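PDB 5VOL: putative esterase from Bacteroides intestinalis DSM 17393, which probably hydrolyses ferulic acid esters of arabinoxylan as a family 1 carbohydrate esterase and binds calcium. Local coordinates for residues C[195-198]-C[199-203]. Numbering follows the deposited sequence.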
loop_
_atom_site.group_PDB
_atom_site.type_symbol
_atom_site.label_atom_id
_atom_site.label_comp_id
_atom_site.label_asym_id
_atom_site.label_seq_id
_atom_site.Cartn_x
_atom_site.Cartn_y
_atom_site.Cartn_z
ATOM N N CYS C 195 23.013 1.367 20.266
ATOM C CA CYS C 195 22.458 2.480 19.506
ATOM C C CYS C 195 21.543 3.276 20.407
ATOM O O CYS C 195 21.457 4.492 20.295
ATOM C CB CYS C 195 21.705 1.971 18.270
ATOM S SG CYS C 195 22.794 1.206 17.039
ATOM N N VAL C 196 20.859 2.572 21.299
ATOM C CA VAL C 196 19.972 3.195 22.263
ATOM C C VAL C 196 20.759 4.053 23.239
ATOM O O VAL C 196 20.471 5.241 23.392
ATOM C CB VAL C 196 19.163 2.145 23.025
ATOM C CG1 VAL C 196 18.274 2.814 24.066
ATOM C CG2 VAL C 196 18.319 1.308 22.040
ATOM N N LYS C 197 21.773 3.464 23.878
ATOM C CA LYS C 197 22.591 4.196 24.843
ATOM C C LYS C 197 23.190 5.448 24.224
ATOM O O LYS C 197 23.262 6.492 24.871
ATOM C CB LYS C 197 23.717 3.314 25.409
ATOM C CG LYS C 197 24.694 4.099 26.285
ATOM C CD LYS C 197 25.776 3.220 26.928
ATOM C CE LYS C 197 26.879 2.871 25.940
ATOM N NZ LYS C 197 27.511 4.095 25.325
ATOM N N TYR C 198 23.611 5.344 22.966
ATOM C CA TYR C 198 24.261 6.454 22.287
ATOM C C TYR C 198 23.374 7.691 22.255
ATOM O O TYR C 198 23.852 8.814 22.417
ATOM C CB TYR C 198 24.648 6.066 20.866
ATOM C CG TYR C 198 25.614 7.041 20.252
ATOM C CD1 TYR C 198 25.164 8.162 19.571
ATOM C CD2 TYR C 198 26.984 6.851 20.372
ATOM C CE1 TYR C 198 26.055 9.066 19.018
ATOM C CE2 TYR C 198 27.876 7.743 19.819
ATOM C CZ TYR C 198 27.404 8.851 19.147
ATOM O OH TYR C 198 28.294 9.740 18.590
ATOM N N VAL C 199 22.076 7.480 22.052
ATOM C CA VAL C 199 21.126 8.587 22.065
ATOM C C VAL C 199 20.798 9.011 23.492
ATOM O O VAL C 199 20.754 10.193 23.788
ATOM C CB VAL C 199 19.816 8.225 21.322
ATOM C CG1 VAL C 199 18.832 9.415 21.357
ATOM C CG2 VAL C 199 20.141 7.813 19.885
ATOM N N MET C 200 20.591 8.040 24.374
ATOM C CA MET C 200 20.194 8.324 25.758
ATOM C C MET C 200 21.186 9.213 26.497
ATOM O O MET C 200 20.790 10.049 27.301
ATOM C CB MET C 200 20.031 7.029 26.545
ATOM C CG MET C 200 19.105 6.022 25.922
ATOM S SD MET C 200 17.675 5.764 26.964
ATOM C CE MET C 200 16.806 7.307 26.669
ATOM N N GLU C 201 22.471 9.013 26.224
ATOM C CA GLU C 201 23.532 9.734 26.917
ATOM C C GLU C 201 23.955 10.991 26.166
ATOM O O GLU C 201 24.925 11.645 26.535
ATOM C CB GLU C 201 24.746 8.818 27.120
ATOM C CG GLU C 201 25.495 8.526 25.834
ATOM C CD GLU C 201 26.534 7.428 25.980
ATOM O OE1 GLU C 201 26.611 6.811 27.068
ATOM O OE2 GLU C 201 27.270 7.184 24.997
ATOM N N ALA C 202 23.224 11.340 25.114
ATOM C CA ALA C 202 23.614 12.467 24.271
ATOM C C ALA C 202 23.579 13.813 25.006
ATOM O O ALA C 202 22.642 14.097 25.755
ATOM C CB ALA C 202 22.709 12.531 23.043
ATOM N N ASP C 203 24.597 14.641 24.786
ATOM C CA ASP C 203 24.519 16.042 25.201
ATOM C C ASP C 203 23.977 16.868 24.041
ATOM O O ASP C 203 23.677 16.326 22.977
ATOM C CB ASP C 203 25.880 16.576 25.654
ATOM C CG ASP C 203 26.960 16.414 24.603
ATOM O OD1 ASP C 203 26.634 16.131 23.432
ATOM O OD2 ASP C 203 28.149 16.577 24.948
#
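Val199 sets its CG2 3.6 Å from Cys195 O, one turn back in the short helix 195-200, and its N makes a weak bond to Val196 O, the N-H...O angle being only 126°. The same carbonyl takes a straighter bond from Met200 N (166°), the regular i to i+4 link, and is thus shared by two donors. Beside it, Met200 CG packs 3.8 Å from Val196 CG1, the two side chains running the same way; Val196 and Val199 also touch helix 226-238. Glu201 N reaches Lys197 O at 3.0 Å, although Glu201 is the first residue to leave helical backbone angles. Its chi1 of 72° places CG between N and the carbonyl carbon, folding the chain back over Lys197 O. Lys197 bends at its last two torsions and brings NZ 3.1 Å from Glu201 OE2, in an exposed i to i+4 salt bridge whose hydrogen bonds, to OE2 and the more distant OE1, are both weak. Ala202 N bonds Val199 O, and Asp203 N-caps helix 204-210. In this alpha/beta-hydrolase-clan esterase the turn lies away from the calcium site. With two cationic partners, Lys197 and Arg206, the carboxylate is probably ionised; Arg206, also bonded to Tyr198 O, links the C-terminal end of helix 195-200 to helix 204-210.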